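Local coordinates for phenazine biosynthesis protein, PhzF family (Bacillus anthracis, PDB 3EDN), which belongs to the PhzF family with a diaminopimelate epimerase-like fold and probably acts as an isomerase-type enzyme, its substrate and reaction here not established, at residues A238-T242 / Y243-D247; I142-E145 / V146-D150; L172-C175 / E176-K179; V78-I81 / Y82-E86; T13-P16 / N17-N20. All coordinates share one frame; numbering follows the deposited sequence. Where two conformers were deposited one is given.

Contact 1 (A238-T242 / Y243-D247)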
loop_
_atom_site.group_PDB
_atom_site.type_symbol
_atom_site.label_atom_id
_atom_site.label_comp_id
_atom_site.label_asym_id
_atom_site.label_seq_id
_atom_site.Cartn_x
_atom_site.Cartn_y
_atom_site.Cartn_z
ATOM N N ALA A 238 -10.730 17.699 -29.695
ATOM C CA ALA A 238 -9.715 17.686 -30.746
ATOM C C ALA A 238 -10.360 17.467 -32.101
ATOM O O ALA A 238 -9.947 18.059 -33.092
ATOM C CB ALA A 238 -8.693 16.611 -30.485
ATOM N N TYR A 239 -11.337 16.572 -32.144
ATOM C CA TYR A 239 -12.061 16.273 -33.367
ATOM C C TYR A 239 -12.775 17.532 -33.858
ATOM O O TYR A 239 -12.710 17.880 -35.040
ATOM C CB TYR A 239 -13.063 15.145 -33.091
ATOM C CG TYR A 239 -13.845 14.702 -34.295
ATOM C CD1 TYR A 239 -13.456 13.585 -35.030
ATOM C CD2 TYR A 239 -14.995 15.374 -34.682
ATOM C CE1 TYR A 239 -14.188 13.170 -36.131
ATOM C CE2 TYR A 239 -15.734 14.962 -35.780
ATOM C CZ TYR A 239 -15.315 13.884 -36.510
ATOM O OH TYR A 239 -16.080 13.487 -37.570
ATOM N N TYR A 240 -13.451 18.235 -32.955
ATOM C CA TYR A 240 -14.183 19.452 -33.300
ATOM C C TYR A 240 -13.251 20.480 -33.908
ATOM O O TYR A 240 -13.567 21.080 -34.941
ATOM C CB TYR A 240 -14.816 20.009 -32.025
ATOM C CG TYR A 240 -15.805 21.141 -32.190
ATOM C CD1 TYR A 240 -17.112 20.893 -32.576
ATOM C CD2 TYR A 240 -15.437 22.448 -31.912
ATOM C CE1 TYR A 240 -18.033 21.917 -32.695
ATOM C CE2 TYR A 240 -16.343 23.482 -32.025
ATOM C CZ TYR A 240 -17.637 23.210 -32.419
ATOM O OH TYR A 240 -18.551 24.232 -32.535
ATOM N N ALA A 241 -12.102 20.672 -33.273
ATOM C CA ALA A 241 -11.114 21.648 -33.728
ATOM C C ALA A 241 -10.460 21.233 -35.046
ATOM O O ALA A 241 -9.912 22.080 -35.739
ATOM C CB ALA A 241 -10.045 21.861 -32.647
ATOM N N THR A 242 -10.512 19.943 -35.381
ATOM C CA THR A 242 -9.826 19.411 -36.565
ATOM C C THR A 242 -10.765 19.261 -37.770
ATOM O O THR A 242 -10.333 19.464 -38.919
ATOM C CB THR A 242 -9.132 18.056 -36.244
ATOM O OG1 THR A 242 -8.262 18.214 -35.112
ATOM C CG2 THR A 242 -8.292 17.568 -37.437
ATOM N N TYR A 243 -12.036 18.943 -37.519
ATOM C CA TYR A 243 -12.995 18.649 -38.590
ATOM C C TYR A 243 -14.206 19.570 -38.666
ATOM O O TYR A 243 -14.860 19.653 -39.713
ATOM C CB TYR A 243 -13.520 17.210 -38.460
ATOM C CG TYR A 243 -12.455 16.141 -38.517
ATOM C CD1 TYR A 243 -11.860 15.782 -39.725
ATOM C CD2 TYR A 243 -12.048 15.482 -37.369
ATOM C CE1 TYR A 243 -10.890 14.799 -39.772
ATOM C CE2 TYR A 243 -11.077 14.502 -37.405
ATOM C CZ TYR A 243 -10.494 14.165 -38.610
ATOM O OH TYR A 243 -9.519 13.188 -38.627
ATOM N N VAL A 244 -14.535 20.249 -37.569
ATOM C CA VAL A 244 -15.808 20.958 -37.500
ATOM C C VAL A 244 -15.628 22.474 -37.527
ATOM O O VAL A 244 -16.161 23.153 -38.409
ATOM C CB VAL A 244 -16.647 20.526 -36.273
ATOM C CG1 VAL A 244 -18.027 21.176 -36.308
ATOM C CG2 VAL A 244 -16.776 19.013 -36.218
ATOM N N GLU A 245 -14.877 22.998 -36.565
ATOM C CA GLU A 245 -14.630 24.431 -36.475
ATOM C C GLU A 245 -13.133 24.640 -36.371
ATOM O O GLU A 245 -12.580 24.685 -35.271
ATOM C CB GLU A 245 -15.341 25.031 -35.257
ATOM C CG GLU A 245 -16.873 25.066 -35.346
ATOM C CD GLU A 245 -17.385 25.945 -36.475
ATOM O OE1 GLU A 245 -16.658 26.872 -36.890
ATOM O OE2 GLU A 245 -18.518 25.713 -36.944
ATOM N N LYS A 246 -12.475 24.761 -37.521
ATOM C CA LYS A 246 -11.011 24.782 -37.564
ATOM C C LYS A 246 -10.406 26.166 -37.431
ATOM O O LYS A 246 -9.206 26.299 -37.173
ATOM C CB LYS A 246 -10.511 24.209 -38.884
ATOM C CG LYS A 246 -10.908 22.793 -39.156
ATOM C CD LYS A 246 -10.245 22.383 -40.436
ATOM C CE LYS A 246 -11.170 21.602 -41.318
ATOM N NZ LYS A 246 -10.468 21.352 -42.602
ATOM N N ASP A 247 -11.226 27.191 -37.635
ATOM C CA ASP A 247 -10.717 28.549 -37.717
ATOM C C ASP A 247 -10.699 29.214 -36.360
ATOM O O ASP A 247 -11.664 29.869 -35.957
ATOM C CB ASP A 247 -11.536 29.386 -38.696
ATOM C CG ASP A 247 -10.909 30.738 -38.963
ATOM O OD1 ASP A 247 -9.754 30.955 -38.531
ATOM O OD2 ASP A 247 -11.571 31.582 -39.600
HETATM O O HOH W 1 -8.038 23.764 -36.542
HETATM O O HOH W 2 -10.412 18.474 -41.718
#
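The rings of Y239 and Y243, one helical turn apart, meet obliquely: their centroids lie 4.5 Å apart with the planes at 44°, and Y243 CD2 sits over one face of the Y239 ring, 3.3 Å from Y239 CD1. T242 brings its methyl over the middle of a face of the Y243 ring, a CH-pi contact in which CG2 stands 4.2 Å from the centroid. The Y240 ring, swung along the helix by a chi1 of -170° that sets CG opposite the backbone N, has V244 CG1 at its CE1 (3.7 Å) while its phenol end runs beside the aliphatic part of E245. Among the backbone bonds, Y240 O is gripped twice, by V244 N and by E245 N at 2.8 Å, the two donors arriving from opposite faces of the carbonyl plane; the second bond spans five residues and makes a wider pi-type turn. T242 OG1 bonds A238 O at 2.6 Å, returning the threonine hydroxyl to the preceding turn. Two waters then occupy the end of the helix: one donates to both A241 O and K246 O, the other donates to T242 O and accepts from K246 NZ. Outside the segments, Y239 OH bonds P154 O, and Y240 packs on M252 and L254 of strand 251-258. The arrangement is that of a helix C terminus, where helix 230-244 widens from alpha to pi-type bonding as it unwinds.

Contact 2 (I142-E145 / V146-D150)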
loop_
_atom_site.group_PDB
_atom_site.type_symbol
_atom_site.label_atom_id
_atom_site.label_comp_id
_atom_site.label_asym_id
_atom_site.label_seq_id
_atom_site.Cartn_x
_atom_site.Cartn_y
_atom_site.Cartn_z
ATOM N N ILE A 142 -24.237 -0.811 -33.302
ATOM C CA ILE A 142 -24.883 0.089 -32.350
ATOM C C ILE A 142 -26.392 0.204 -32.574
ATOM O O ILE A 142 -27.026 1.150 -32.114
ATOM C CB ILE A 142 -24.198 1.489 -32.282
ATOM C CG1 ILE A 142 -24.095 2.169 -33.651
ATOM C CG2 ILE A 142 -22.795 1.369 -31.683
ATOM C CD1 ILE A 142 -23.430 3.557 -33.574
ATOM N N GLY A 143 -26.966 -0.777 -33.271
ATOM C CA GLY A 143 -28.412 -0.873 -33.386
ATOM C C GLY A 143 -29.044 0.076 -34.386
ATOM O O GLY A 143 -30.242 0.335 -34.322
ATOM N N LEU A 144 -28.236 0.579 -35.322
ATOM C CA LEU A 144 -28.683 1.556 -36.304
ATOM C C LEU A 144 -28.629 1.004 -37.726
ATOM O O LEU A 144 -28.188 -0.124 -37.957
ATOM C CB LEU A 144 -27.802 2.798 -36.235
ATOM C CG LEU A 144 -27.822 3.553 -34.906
ATOM C CD1 LEU A 144 -26.801 4.684 -34.996
ATOM C CD2 LEU A 144 -29.202 4.085 -34.623
ATOM N N GLU A 145 -29.079 1.815 -38.679
ATOM C CA GLU A 145 -28.885 1.499 -40.089
ATOM C C GLU A 145 -27.904 2.498 -40.678
ATOM O O GLU A 145 -27.612 3.539 -40.074
ATOM C CB GLU A 145 -30.210 1.499 -40.869
ATOM C CG GLU A 145 -31.254 0.519 -40.350
ATOM C CD GLU A 145 -30.868 -0.936 -40.578
ATOM O OE1 GLU A 145 -30.021 -1.203 -41.462
ATOM O OE2 GLU A 145 -31.414 -1.816 -39.868
ATOM N N VAL A 146 -27.384 2.192 -41.857
ATOM C CA VAL A 146 -26.289 2.977 -42.413
ATOM C C VAL A 146 -26.640 4.456 -42.708
ATOM O O VAL A 146 -25.776 5.345 -42.658
ATOM C CB VAL A 146 -25.641 2.258 -43.636
ATOM C CG1 VAL A 146 -26.498 2.413 -44.909
ATOM C CG2 VAL A 146 -24.240 2.764 -43.862
ATOM N N ASN A 147 -27.916 4.723 -42.984
ATOM C CA ASN A 147 -28.350 6.091 -43.252
ATOM C C ASN A 147 -28.651 6.885 -41.986
ATOM O O ASN A 147 -29.111 8.017 -42.057
ATOM C CB ASN A 147 -29.556 6.133 -44.201
ATOM C CG ASN A 147 -30.800 5.504 -43.605
ATOM O OD1 ASN A 147 -30.733 4.765 -42.610
ATOM N ND2 ASN A 147 -31.956 5.776 -44.224
ATOM N N ASP A 148 -28.355 6.297 -40.826
ATOM C CA ASP A 148 -28.372 7.058 -39.567
ATOM C C ASP A 148 -27.048 7.777 -39.318
ATOM O O ASP A 148 -26.971 8.665 -38.454
ATOM C CB ASP A 148 -28.671 6.129 -38.393
ATOM C CG ASP A 148 -30.058 5.554 -38.447
ATOM O OD1 ASP A 148 -30.998 6.319 -38.745
ATOM O OD2 ASP A 148 -30.208 4.350 -38.173
ATOM N N LEU A 149 -26.005 7.383 -40.040
ATOM C CA LEU A 149 -24.697 8.034 -39.923
ATOM C C LEU A 149 -24.705 9.395 -40.613
ATOM O O LEU A 149 -25.425 9.605 -41.600
ATOM C CB LEU A 149 -23.591 7.150 -40.521
ATOM C CG LEU A 149 -23.455 5.745 -39.923
ATOM C CD1 LEU A 149 -22.441 4.936 -40.706
ATOM C CD2 LEU A 149 -23.031 5.810 -38.470
ATOM N N ASP A 150 -23.895 10.311 -40.107
ATOM C CA ASP A 150 -23.718 11.613 -40.724
ATOM C C ASP A 150 -22.600 11.503 -41.752
ATOM O O ASP A 150 -21.434 11.393 -41.385
ATOM C CB ASP A 150 -23.368 12.641 -39.651
ATOM C CG ASP A 150 -23.128 14.029 -40.212
ATOM O OD1 ASP A 150 -23.177 14.226 -41.455
ATOM O OD2 ASP A 150 -22.890 14.943 -39.402
HETATM O O HOH W 3 -28.257 -0.077 -43.312
#
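Directly after a Schellman motif, in which G143 at positive phi is the C-prime residue ending helix 135-141, the chain makes a short 3-10 turn, and L144 and E145 meet D148 across it. The carboxylate of D148 reaches back to the main chain: E145 N donates to D148 OD2 at 2.8 Å in an almost straight bond (169°), meeting the oxygen on its anti side and somewhat out of the carboxylate plane. D148 N donates to E145 O at 3.0 Å, from well above the carbonyl plane. This i to i+3 backbone bond closes the turn while the D148 side chain returns to E145 N. A chi1 of -66°, with CG opposite the carbonyl carbon, turns the D148 carboxylate toward E145 N. L144 crosses the same side chain at a slant, its CB 3.5 Å from D148 OD2 and its CD2 3.7 Å from that oxygen, so apolar carbon flanks the buried acid. D148 OD2 also forms a salt bridge with R177, which further restrains the carboxylate, would favour its ionised form and ties the turn to helix 172-177; L144 packs there on V174. On the exposed side, E145 OE1 bonds H140 of the preceding helix. The same oxygen accepts from a water, 2.8 Å from E145 OE1, that in turn accepts a hydrogen bond from V146 N.

Contact 3 (L172-C175 / E176-K179)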
loop_
_atom_site.group_PDB
_atom_site.type_symbol
_atom_site.label_atom_id
_atom_site.label_comp_id
_atom_site.label_asym_id
_atom_site.label_seq_id
_atom_site.Cartn_x
_atom_site.Cartn_y
_atom_site.Cartn_z
ATOM N N LEU A 172 -30.090 13.793 -32.440
ATOM C CA LEU A 172 -30.414 13.176 -31.146
ATOM C C LEU A 172 -31.409 12.027 -31.254
ATOM O O LEU A 172 -31.323 11.044 -30.504
ATOM C CB LEU A 172 -30.906 14.218 -30.146
ATOM C CG LEU A 172 -29.898 15.286 -29.758
ATOM C CD1 LEU A 172 -30.593 16.375 -28.933
ATOM C CD2 LEU A 172 -28.675 14.688 -29.022
ATOM N N ASP A 173 -32.333 12.136 -32.209
ATOM C CA ASP A 173 -33.282 11.058 -32.430
ATOM C C ASP A 173 -32.553 9.760 -32.754
ATOM O O ASP A 173 -32.954 8.693 -32.299
ATOM C CB ASP A 173 -34.280 11.413 -33.539
ATOM C CG ASP A 173 -35.322 12.410 -33.084
ATOM O OD1 ASP A 173 -35.396 12.652 -31.864
ATOM O OD2 ASP A 173 -36.061 12.957 -33.931
ATOM N N VAL A 174 -31.468 9.853 -33.525
ATOM C CA VAL A 174 -30.641 8.686 -33.805
ATOM C C VAL A 174 -29.973 8.180 -32.530
ATOM O O VAL A 174 -29.978 6.986 -32.243
ATOM C CB VAL A 174 -29.562 8.995 -34.879
ATOM C CG1 VAL A 174 -28.577 7.856 -34.982
ATOM C CG2 VAL A 174 -30.209 9.289 -36.239
ATOM N N CYS A 175 -29.417 9.096 -31.746
ATOM C CA CYS A 175 -28.747 8.681 -30.520
ATOM C C CYS A 175 -29.690 7.930 -29.589
ATOM O O CYS A 175 -29.271 6.963 -28.945
ATOM C CB CYS A 175 -28.163 9.884 -29.797
ATOM S SG CYS A 175 -26.741 10.596 -30.636
ATOM N N GLU A 176 -30.951 8.371 -29.537
ATOM C CA GLU A 176 -31.963 7.781 -28.639
ATOM C C GLU A 176 -32.273 6.326 -28.999
ATOM O O GLU A 176 -32.652 5.532 -28.129
ATOM C CB GLU A 176 -33.251 8.628 -28.644
ATOM C CG GLU A 176 -33.090 10.010 -27.992
ATOM C CD GLU A 176 -34.309 10.926 -28.132
ATOM O OE1 GLU A 176 -35.403 10.446 -28.500
ATOM O OE2 GLU A 176 -34.165 12.141 -27.868
ATOM N N ARG A 177 -32.117 5.976 -30.273
ATOM C CA ARG A 177 -32.390 4.624 -30.754
ATOM C C ARG A 177 -31.239 3.641 -30.575
ATOM O O ARG A 177 -31.414 2.435 -30.742
ATOM C CB ARG A 177 -32.749 4.666 -32.239
ATOM C CG ARG A 177 -34.101 5.293 -32.549
ATOM C CD ARG A 177 -34.191 5.647 -34.044
ATOM N NE ARG A 177 -33.704 4.541 -34.867
ATOM C CZ ARG A 177 -32.967 4.699 -35.965
ATOM N NH1 ARG A 177 -32.640 5.913 -36.392
ATOM N NH2 ARG A 177 -32.551 3.639 -36.628
HETATM N N MSE A 178 -30.052 4.139 -30.265
HETATM C CA MSE A 178 -28.904 3.248 -30.194
HETATM C C MSE A 178 -29.023 2.152 -29.160
HETATM O O MSE A 178 -29.572 2.354 -28.075
HETATM C CB MSE A 178 -27.644 4.028 -29.913
HETATM C CG MSE A 178 -27.278 4.869 -31.054
HETATM SE SE MSE A 178 -25.901 6.089 -30.469
HETATM C CE MSE A 178 -25.403 6.508 -32.182
ATOM N N LYS A 179 -28.473 0.998 -29.530
ATOM C CA LYS A 179 -28.414 -0.174 -28.673
ATOM C C LYS A 179 -27.099 -0.878 -28.963
ATOM O O LYS A 179 -26.956 -1.504 -30.005
ATOM C CB LYS A 179 -29.580 -1.115 -28.977
ATOM C CG LYS A 179 -30.944 -0.541 -28.646
ATOM C CD LYS A 179 -32.030 -1.590 -28.766
ATOM C CE LYS A 179 -33.384 -1.037 -28.364
ATOM N NZ LYS A 179 -34.423 -2.104 -28.376
#
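With chi1 of -68°, E176 sets CG opposite its carbonyl carbon and back over the preceding turn, where CG lies 3.2 Å from L172 O; the chain then runs extended, bringing OE1 to 4.0 Å from D173 OD1. The two carboxylates lie side by side with planes 67° apart, like charges near each other on an exposed surface; E176 OE2 is bonded by Y205 OH. R177 bends at chi3 (46°), and its guanidinium passes V174 on a slant, NH1 4.2 Å from V174 CG2, before reaching a salt bridge with D148. M178, a selenomethionine, runs extended back along the last turn: SE comes 3.8 Å from C175 CA, and CE meets V174 CG1 more loosely. The backbone bonds record how the helix ends. E176 N to L172 O, 2.9 Å, is a regular alpha-helical bond. R177 N keeps a weak alpha-type bond to D173 O, but its bond to V174 O (3.1 Å) and that of M178 N to C175 O (3.2 Å) span three residues, their donors standing above the carbonyl planes. C175 packs on C201 and H212 of the neighbouring strands and on E261; the contact is the tightening C-terminal turn of the short helix 172-177.

Contact 4 (V78-I81 / Y82-E86)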
loop_
_atom_site.group_PDB
_atom_site.type_symbol
_atom_site.label_atom_id
_atom_site.label_comp_id
_atom_site.label_asym_id
_atom_site.label_seq_id
_atom_site.Cartn_x
_atom_site.Cartn_y
_atom_site.Cartn_z
ATOM N N VAL A 78 -11.122 14.707 -10.948
ATOM C CA VAL A 78 -12.077 15.806 -10.892
ATOM C C VAL A 78 -12.952 15.746 -9.631
ATOM O O VAL A 78 -13.041 16.728 -8.896
ATOM C CB VAL A 78 -12.956 15.855 -12.157
ATOM C CG1 VAL A 78 -14.196 16.763 -11.950
ATOM C CG2 VAL A 78 -12.126 16.305 -13.362
ATOM N N GLY A 79 -13.587 14.603 -9.379
ATOM C CA GLY A 79 -14.446 14.504 -8.207
ATOM C C GLY A 79 -13.681 14.704 -6.908
ATOM O O GLY A 79 -14.147 15.391 -5.984
ATOM N N THR A 80 -12.492 14.126 -6.837
ATOM C CA THR A 80 -11.721 14.151 -5.579
ATOM C C THR A 80 -11.178 15.541 -5.271
ATOM O O THR A 80 -11.320 16.040 -4.150
ATOM C CB THR A 80 -10.591 13.113 -5.582
ATOM O OG1 THR A 80 -11.151 11.802 -5.743
ATOM C CG2 THR A 80 -9.792 13.144 -4.281
ATOM N N ILE A 81 -10.576 16.193 -6.261
ATOM C CA ILE A 81 -10.077 17.538 -6.012
ATOM C C ILE A 81 -11.241 18.495 -5.754
ATOM O O ILE A 81 -11.146 19.364 -4.898
ATOM C CB ILE A 81 -9.169 18.050 -7.132
ATOM C CG1 ILE A 81 -8.011 17.083 -7.363
ATOM C CG2 ILE A 81 -8.645 19.459 -6.797
ATOM C CD1 ILE A 81 -7.249 16.716 -6.103
ATOM N N TYR A 82 -12.339 18.359 -6.491
ATOM C CA TYR A 82 -13.510 19.178 -6.194
ATOM C C TYR A 82 -13.936 19.007 -4.718
ATOM O O TYR A 82 -14.207 19.987 -4.007
ATOM C CB TYR A 82 -14.676 18.789 -7.110
ATOM C CG TYR A 82 -15.912 19.599 -6.819
ATOM C CD1 TYR A 82 -16.175 20.791 -7.495
ATOM C CD2 TYR A 82 -16.799 19.197 -5.827
ATOM C CE1 TYR A 82 -17.299 21.549 -7.204
ATOM C CE2 TYR A 82 -17.942 19.944 -5.541
ATOM C CZ TYR A 82 -18.174 21.117 -6.224
ATOM O OH TYR A 82 -19.300 21.839 -5.900
ATOM N N ALA A 83 -14.039 17.762 -4.264
ATOM C CA ALA A 83 -14.453 17.516 -2.886
ATOM C C ALA A 83 -13.468 18.111 -1.883
ATOM O O ALA A 83 -13.869 18.776 -0.919
ATOM C CB ALA A 83 -14.617 16.029 -2.662
ATOM N N LEU A 84 -12.178 17.894 -2.108
ATOM C CA LEU A 84 -11.183 18.479 -1.194
ATOM C C LEU A 84 -11.302 19.992 -1.144
ATOM O O LEU A 84 -11.283 20.598 -0.072
ATOM C CB LEU A 84 -9.759 18.089 -1.597
ATOM C CG LEU A 84 -9.362 16.623 -1.474
ATOM C CD1 LEU A 84 -8.065 16.329 -2.192
ATOM C CD2 LEU A 84 -9.202 16.254 0.007
ATOM N N ARG A 85 -11.415 20.614 -2.305
ATOM C CA ARG A 85 -11.488 22.063 -2.358
ATOM C C ARG A 85 -12.755 22.574 -1.675
ATOM O O ARG A 85 -12.688 23.457 -0.813
ATOM C CB ARG A 85 -11.404 22.531 -3.815
ATOM C CG ARG A 85 -11.742 23.997 -4.036
ATOM C CD ARG A 85 -10.566 24.923 -3.764
ATOM N NE ARG A 85 -10.897 26.263 -4.237
ATOM C CZ ARG A 85 -10.027 27.146 -4.715
ATOM N NH1 ARG A 85 -8.735 26.859 -4.791
ATOM N NH2 ARG A 85 -10.462 28.327 -5.123
ATOM N N GLU A 86 -13.905 22.018 -2.042
ATOM C CA GLU A 86 -15.168 22.521 -1.536
ATOM C C GLU A 86 -15.337 22.271 -0.044
ATOM O O GLU A 86 -16.097 22.967 0.617
ATOM C CB GLU A 86 -16.322 21.919 -2.339
ATOM C CG GLU A 86 -16.358 22.442 -3.764
ATOM C CD GLU A 86 -16.545 23.946 -3.814
ATOM O OE1 GLU A 86 -15.562 24.673 -4.090
ATOM O OE2 GLU A 86 -17.669 24.398 -3.537
#
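Helix 74-86 of the epimerase-like fold is built here from regular alpha-helical turns, with I81 and T80 both reaching L84 on its buried side. I81 CD1 and L84 CD1 approach at 4.0 Å, the two side chains slanting across each other. With CG1 of I81 opposite the carbonyl carbon (chi1 -56°), a bend at chi2 (-51°) brings CD1 to the leucine. T80 runs alongside L84, pointing the same way, with its CG2 4.2 Å from L84 CD1. T80 OG1, beside the backbone N, bonds G76 O in the preceding turn. Beneath these side chains four successive i to i+4 bonds join the segments: Y82 N to V78 O, A83 N to G79 O, L84 N to T80 O and R85 N to I81 O, all between 2.9 and 3.0 Å. T80 and L84 rest on V51 of strand 48-52, I81 and L84 on I59 of strand 59-64, and I81 also on I119 of strand 117-122. The chemistry thus falls into two parts. The carbonyls of V78, G79, T80 and I81 are each met by an amide four residues on, and T80 returns its hydroxyl to a carbonyl of the turn before, while the side chains of T80, I81 and L84 pack against the three strands, as suits a buried, largely apolar helix face.

Contact 5 (T13-P16 / N17-N20)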
loop_
_atom_site.group_PDB
_atom_site.type_symbol
_atom_site.label_atom_id
_atom_site.label_comp_id
_atom_site.label_asym_id
_atom_site.label_seq_id
_atom_site.Cartn_x
_atom_site.Cartn_y
_atom_site.Cartn_z
ATOM N N THR A 13 -20.793 17.026 -13.406
ATOM C CA THR A 13 -22.163 17.491 -13.271
ATOM C C THR A 13 -22.286 18.403 -12.057
ATOM O O THR A 13 -21.417 18.405 -11.173
ATOM C CB THR A 13 -23.153 16.306 -13.128
ATOM O OG1 THR A 13 -24.495 16.763 -13.297
ATOM C CG2 THR A 13 -23.026 15.666 -11.751
ATOM N N ASN A 14 -23.372 19.182 -12.027
ATOM C CA ASN A 14 -23.656 20.010 -10.863
ATOM C C ASN A 14 -24.886 19.511 -10.121
ATOM O O ASN A 14 -25.287 20.093 -9.113
ATOM C CB ASN A 14 -23.797 21.491 -11.239
ATOM C CG ASN A 14 -24.768 21.712 -12.377
ATOM O OD1 ASN A 14 -25.539 20.821 -12.739
ATOM N ND2 ASN A 14 -24.735 22.915 -12.952
ATOM N N LYS A 15 -25.452 18.396 -10.581
ATOM C CA LYS A 15 -26.617 17.817 -9.894
ATOM C C LYS A 15 -26.398 16.385 -9.442
ATOM O O LYS A 15 -25.944 15.557 -10.218
ATOM C CB LYS A 15 -27.859 17.937 -10.771
ATOM C CG LYS A 15 -28.243 19.396 -11.005
ATOM C CD LYS A 15 -29.655 19.559 -11.474
ATOM C CE LYS A 15 -29.944 21.023 -11.779
ATOM N NZ LYS A 15 -30.149 21.782 -10.537
ATOM N N PRO A 16 -26.701 16.087 -8.161
ATOM C CA PRO A 16 -26.514 14.726 -7.640
ATOM C C PRO A 16 -27.178 13.685 -8.553
ATOM O O PRO A 16 -28.287 13.917 -9.072
ATOM C CB PRO A 16 -27.223 14.782 -6.275
ATOM C CG PRO A 16 -27.203 16.217 -5.889
ATOM C CD PRO A 16 -27.276 16.991 -7.157
ATOM N N ASN A 17 -26.515 12.569 -8.759
ATOM C CA ASN A 17 -26.985 11.436 -9.554
ATOM C C ASN A 17 -26.878 11.618 -11.053
ATOM O O ASN A 17 -27.205 10.774 -11.756
ATOM C CB ASN A 17 -28.413 10.988 -9.194
ATOM C CG ASN A 17 -28.632 10.827 -7.693
ATOM O OD1 ASN A 17 -28.298 9.847 -7.137
ATOM N ND2 ASN A 17 -29.153 11.799 -7.104
HETATM N N MSE A 18 -26.419 12.768 -11.487
HETATM C CA MSE A 18 -26.469 13.031 -12.922
HETATM C C MSE A 18 -25.101 12.977 -13.597
HETATM O O MSE A 18 -24.964 13.318 -14.760
HETATM C CB MSE A 18 -27.200 14.351 -13.190
HETATM C CG MSE A 18 -28.535 14.429 -12.481
HETATM SE SE MSE A 18 -29.786 15.698 -13.249
HETATM C CE MSE A 18 -30.601 14.586 -14.625
ATOM N N GLY A 19 -24.094 12.492 -12.870
ATOM C CA GLY A 19 -22.748 12.406 -13.416
ATOM C C GLY A 19 -22.086 11.039 -13.306
ATOM O O GLY A 19 -22.758 9.995 -13.208
ATOM N N ASN A 20 -20.755 11.061 -13.335
ATOM C CA ASN A 20 -19.942 9.859 -13.296
ATOM C C ASN A 20 -19.459 9.631 -11.872
ATOM O O ASN A 20 -18.660 10.397 -11.362
ATOM C CB ASN A 20 -18.768 10.031 -14.253
ATOM C CG ASN A 20 -18.004 8.732 -14.492
ATOM O OD1 ASN A 20 -18.200 7.736 -13.779
ATOM N ND2 ASN A 20 -17.163 8.722 -15.508
#
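K15 to M18 form a type II beta turn, closed by M18 N donating to K15 O at 3.1 Å, with P16 at the second position and N17 at the third. N17 adopts positive phi (78°), as the third residue of such a turn does. The chain beyond the turn doubles back beside T13, whose CA lies 5.1 Å from that of G19. T13 CG2 touches G19 N at 3.5 Å. T13 OG1, set opposite the backbone N by a chi1 of -167°, lies 3.6 Å from M18 CB, the two side chains crossing at about a right angle. K15 N also makes a weak, long bond to T13 OG1, whose stronger partner is D265 O. The chain of the selenomethionine M18, nearly extended at chi2 (-158°), lays SE 3.9 Å from K15 CB in the conformer given, while its CG rests 3.5 Å from P16 O. The loop links strand 3-11 to strand 20-25, which pair antiparallel. D10 accepts a bond from G19 N, K264 bonds the carbonyls of N17 and G19, and T13 and P16 lean on V290 of strand 282-298.

From the N terminus, contact 5 closes the loop between strands 3-11 and 20-25, and contact 4 follows on helix 74-86, which packs on strands 48-52, 59-64 and 117-122; their centres are about 14 Å apart. Contact 2 lies after helix 135-141, and contact 3 ends helix 172-177. These two touch through a salt bridge and apolar packing, and a probable hydrogen bond from K179 N to I142 O adds a backbone link between the loop and the end of the helix. Contact 1 ends helix 230-244, near strand 251-258. All five are local and in series, none nesting or crossing. Contacts 2 and 3 lie opposite contact 4 about the chain's centre.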